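Local coordinates for protein Ta0487 (Thermoplasma acidophilum, PDB 3KBQ) that is of unknown function but belongs to the CinA family, its crystallised part being a probable molybdopterin-binding domain, at residues V11-L16 against V44-L49; N130-A135 against V153-E158. All coordinates share one frame; numbering follows the deposited sequence.

Contact 1 (V11-L16 against V44-L49); sequences VGNEIL and VVMDDL
Val11 and Val45 pair in parallel at the carboxy-terminal ends of neighbouring strands of the mixed sheet, CA to CA 5.0 Å, and Gly12 N continues the pairing with a nearly linear bond to Val45 O (2.9 Å, 166°). Val11 CG2 meets Val45 CG2 on the sheet face covered by helix 49-62. Beyond the strands, Asn13 and Asp47 exchange side-chain-to-backbone bonds. Asp47 N reaches Asn13 OD1 at 3.0 Å, tilted from the carbonyl plane, and Asn13 N reaches Asp47 OD2 at 3.2 Å from above the carboxylate; the amide and carboxylate planes stand 50° apart. Chi1 of Asn13, -65°, brings the amide to the Asp47 side, and the amide's own rotation turns OD1 to Asp47 N. Leu16 straddles the strand end: CD2 packs alongside Val44 CG1 (3.6 Å), while CD1 presses on Met46 CG at 3.4 Å, tighter than usual. Val44 also pairs antiparallel with a strand of the second subunit, whose Arg40 packs on Leu16. The reciprocal bonds tie the short helix 13-16 to the loop after strand 38-45 and hold the Asp47 carboxylate near Asp77 and a bound sulfate, probably from the crystallisation liquor, a position consistent with a ligand pocket.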
# COMPACT_ATOMS: atom_id res chain seq x y z
N VAL B 11 7.74 -1.10 3.50
CA VAL B 11 8.84 -0.35 2.85
C VAL B 11 9.73 -1.32 2.02
O VAL B 11 10.21 -2.31 2.55
CB VAL B 11 9.72 0.34 3.93
CG1 VAL B 11 10.85 1.15 3.29
CG2 VAL B 11 8.83 1.22 4.90
N GLY B 12 9.95 -1.04 0.74
CA GLY B 12 10.77 -1.93 -0.07
C GLY B 12 10.46 -1.78 -1.55
O GLY B 12 9.35 -2.09 -2.02
N ASN B 13 11.45 -1.30 -2.29
CA ASN B 13 11.35 -1.17 -3.74
C ASN B 13 10.93 -2.46 -4.44
O ASN B 13 10.24 -2.41 -5.45
CB ASN B 13 12.71 -0.73 -4.33
CG ASN B 13 13.12 0.67 -3.88
OD1 ASN B 13 12.39 1.34 -3.15
ND2 ASN B 13 14.29 1.11 -4.31
N GLU B 14 11.38 -3.61 -3.93
CA GLU B 14 11.08 -4.86 -4.62
C GLU B 14 9.57 -5.20 -4.58
O GLU B 14 9.07 -5.84 -5.50
CB GLU B 14 11.94 -6.03 -4.07
CG GLU B 14 11.56 -6.46 -2.63
CD GLU B 14 11.90 -5.42 -1.55
OE1 GLU B 14 12.71 -4.49 -1.82
OE2 GLU B 14 11.32 -5.53 -0.44
N ILE B 15 8.88 -4.78 -3.52
CA ILE B 15 7.43 -4.94 -3.42
C ILE B 15 6.80 -4.04 -4.46
O ILE B 15 5.91 -4.49 -5.16
CB ILE B 15 6.86 -4.61 -1.99
CG1 ILE B 15 7.52 -5.48 -0.92
CG2 ILE B 15 5.33 -4.76 -1.93
CD1 ILE B 15 7.53 -6.95 -1.23
N LEU B 16 7.20 -2.76 -4.51
CA LEU B 16 6.58 -1.82 -5.51
C LEU B 16 6.77 -2.33 -6.91
O LEU B 16 5.87 -2.26 -7.77
CB LEU B 16 7.23 -0.45 -5.43
CG LEU B 16 6.74 0.29 -4.19
CD1 LEU B 16 7.60 1.51 -3.97
CD2 LEU B 16 5.24 0.69 -4.31
N VAL B 44 2.56 1.36 0.57
CA VAL B 44 3.81 0.75 0.14
C VAL B 44 4.67 1.87 -0.39
O VAL B 44 4.28 2.64 -1.27
CB VAL B 44 3.61 -0.34 -0.93
CG1 VAL B 44 4.94 -1.08 -1.17
CG2 VAL B 44 2.50 -1.34 -0.48
N VAL B 45 5.87 1.95 0.16
CA VAL B 45 6.76 3.00 -0.23
C VAL B 45 8.18 2.48 -0.50
O VAL B 45 8.56 1.42 -0.04
CB VAL B 45 6.83 4.13 0.82
CG1 VAL B 45 5.43 4.86 0.92
CG2 VAL B 45 7.38 3.60 2.20
N MET B 46 8.94 3.29 -1.23
CA MET B 46 10.34 3.01 -1.57
C MET B 46 11.24 3.20 -0.37
O MET B 46 10.87 3.89 0.62
CB MET B 46 10.82 4.01 -2.66
CG MET B 46 10.15 3.76 -4.07
SD MET B 46 10.70 4.92 -5.42
CE MET B 46 10.32 6.40 -4.67
N ASP B 47 12.44 2.63 -0.49
CA ASP B 47 13.51 2.88 0.45
C ASP B 47 13.99 4.30 0.31
O ASP B 47 15.03 4.55 -0.29
CB ASP B 47 14.65 1.87 0.22
CG ASP B 47 14.15 0.44 0.43
OD1 ASP B 47 13.85 0.13 1.61
OD2 ASP B 47 13.97 -0.31 -0.57
N ASP B 48 13.28 5.23 0.93
CA ASP B 48 13.52 6.64 0.65
C ASP B 48 13.00 7.43 1.85
O ASP B 48 11.82 7.25 2.22
CB ASP B 48 12.66 7.01 -0.57
CG ASP B 48 12.73 8.48 -0.90
OD1 ASP B 48 13.31 8.77 -1.96
OD2 ASP B 48 12.25 9.33 -0.10
N LEU B 49 13.85 8.29 2.43
CA LEU B 49 13.51 8.94 3.71
C LEU B 49 12.21 9.69 3.64
O LEU B 49 11.38 9.57 4.51
CB LEU B 49 14.61 9.92 4.23
CG LEU B 49 15.91 9.21 4.62
CD1 LEU B 49 17.02 10.24 4.99
CD2 LEU B 49 15.70 8.21 5.75

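Contact 2 (N130-A135 against V153-E158); sequences NPVGTA and VPKEME
Asn130 and Glu156 join the loop 130-135 to the first turn of helix 154-163, where Val132 and Glu156 make the closest backbone approach. The tight part surrounds the Asn130 amide. Its ND2 donates to Glu156 OE1 at 2.8 Å (161°), with OE1 almost in the amide plane, although ND2 stands above the plane of the carboxylate. A second bond from ND2, to Ala135 O at 2.7 Å, also runs close to the amide plane, and the two together fix the rotation of the amide. Its other end, OD1, receives Gly133 N at 2.8 Å and Val132 N at 3.2 Å, both from one face, so the polar atoms of this buried side chain are satisfied mainly by its own loop. Glu156 is extended beyond CG, which carries its carboxylate past Gly133; Gly133 CA lies 3.5 Å from Glu156 CD. A water accepts from Ala135 N and donates to Glu156 OE1 (2.6 Å), giving that oxygen a second partner.

Toward solvent the contact thins to apolar touches. Val132 CG1 rests on Glu156 CG at 3.8 Å and also on the methylene CD of Lys155 at 3.9 Å, Val132 and Lys155 crossing at about a right angle; both of these residues are exposed. Lys105 bonds to the carbonyls of Asn130 and Gly133, adding a further hold on the loop. The OD1 bonds form an Asx turn and the wider Asx motif, here shaping the connection between antiparallel strands 125-128 and 137-142.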
# COMPACT_ATOMS: atom_id res chain seq x y z
N ASN B 130 15.19 -9.08 18.76
CA ASN B 130 14.94 -9.91 17.61
C ASN B 130 15.66 -11.23 17.80
O ASN B 130 16.84 -11.34 17.48
CB ASN B 130 15.43 -9.20 16.35
CG ASN B 130 15.10 -9.94 15.07
OD1 ASN B 130 14.64 -11.11 15.06
ND2 ASN B 130 15.34 -9.26 13.96
N PRO B 131 14.95 -12.26 18.30
CA PRO B 131 15.64 -13.50 18.62
C PRO B 131 16.08 -14.28 17.38
O PRO B 131 16.92 -15.17 17.50
CB PRO B 131 14.60 -14.28 19.43
CG PRO B 131 13.28 -13.80 18.95
CD PRO B 131 13.49 -12.46 18.24
N VAL B 132 15.55 -13.92 16.22
CA VAL B 132 15.77 -14.63 14.96
C VAL B 132 16.84 -13.96 14.12
O VAL B 132 17.73 -14.63 13.59
CB VAL B 132 14.47 -14.67 14.07
CG1 VAL B 132 14.72 -15.49 12.79
CG2 VAL B 132 13.25 -15.16 14.84
N GLY B 133 16.74 -12.64 13.94
CA GLY B 133 17.62 -11.97 13.00
C GLY B 133 18.41 -10.94 13.76
O GLY B 133 18.44 -10.96 14.99
N THR B 134 19.03 -9.99 13.07
CA THR B 134 19.86 -9.07 13.83
C THR B 134 19.24 -7.69 14.14
O THR B 134 19.64 -7.07 15.12
CB THR B 134 21.27 -8.92 13.25
OG1 THR B 134 21.18 -8.53 11.87
CG2 THR B 134 22.03 -10.24 13.40
N ALA B 135 18.29 -7.21 13.33
CA ALA B 135 17.76 -5.87 13.59
C ALA B 135 16.69 -5.90 14.70
O ALA B 135 15.73 -6.66 14.60
CB ALA B 135 17.19 -5.27 12.31
N VAL B 153 12.00 -9.28 6.87
CA VAL B 153 12.11 -10.76 6.80
C VAL B 153 10.90 -11.42 7.51
O VAL B 153 10.75 -11.25 8.72
CB VAL B 153 13.42 -11.23 7.43
CG1 VAL B 153 13.47 -12.81 7.52
CG2 VAL B 153 14.61 -10.67 6.59
N PRO B 154 10.05 -12.17 6.76
CA PRO B 154 8.77 -12.59 7.31
C PRO B 154 8.88 -13.36 8.61
O PRO B 154 8.11 -13.15 9.52
CB PRO B 154 8.15 -13.46 6.20
CG PRO B 154 8.79 -12.92 4.94
CD PRO B 154 10.21 -12.63 5.36
N LYS B 155 9.86 -14.24 8.71
CA LYS B 155 10.00 -15.01 9.93
C LYS B 155 10.30 -14.10 11.15
O LYS B 155 9.79 -14.30 12.25
CB LYS B 155 11.06 -16.08 9.74
CG LYS B 155 11.30 -16.97 10.92
CD LYS B 155 12.49 -17.87 10.62
CE LYS B 155 12.64 -18.94 11.69
NZ LYS B 155 11.54 -19.96 11.56
N GLU B 156 11.10 -13.06 10.93
CA GLU B 156 11.43 -12.12 12.00
C GLU B 156 10.22 -11.23 12.29
O GLU B 156 9.89 -10.97 13.45
CB GLU B 156 12.63 -11.25 11.57
CG GLU B 156 13.87 -12.07 11.27
CD GLU B 156 15.04 -11.19 10.79
OE1 GLU B 156 15.20 -10.01 11.23
OE2 GLU B 156 15.80 -11.69 9.97
N MET B 157 9.56 -10.75 11.23
CA MET B 157 8.46 -9.80 11.37
C MET B 157 7.41 -10.51 12.24
O MET B 157 6.97 -9.95 13.26
CB MET B 157 7.90 -9.37 9.99
CG MET B 157 6.64 -8.43 10.01
SD MET B 157 5.08 -9.27 10.47
CE MET B 157 4.90 -10.29 8.99
N GLU B 158 7.09 -11.76 11.88
CA GLU B 158 6.02 -12.52 12.53
C GLU B 158 6.36 -12.88 13.98
O GLU B 158 5.50 -12.74 14.86
CB GLU B 158 5.63 -13.75 11.72
CG GLU B 158 5.21 -13.37 10.29
CD GLU B 158 4.96 -14.56 9.35
OE1 GLU B 158 5.02 -15.71 9.80
OE2 GLU B 158 4.66 -14.34 8.15
O HOH W 1 17.28 -8.50 11.21

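In the fold
Contact 1 closes before contact 2 opens along the chain; their centres are 19 Å apart and their nearest atoms about 8 Å, without touching. Both belong to the probable molybdopterin-binding domain and gather around one mixed six-stranded sheet. Contact 1 sits where strands 5-11 and 38-45 end, at the edge the second subunit extends, and so belongs to the dimer interface region. No other chain of the assembly touches contact 2: its loop joins strands 125-128 and 137-142, also tied by the Cys125-Cys140 disulfide, and its helix follows strand 145-150. Helix 23-34, from the chain between the segments of contact 1, packs against Met157 and Pro154 of contact 2.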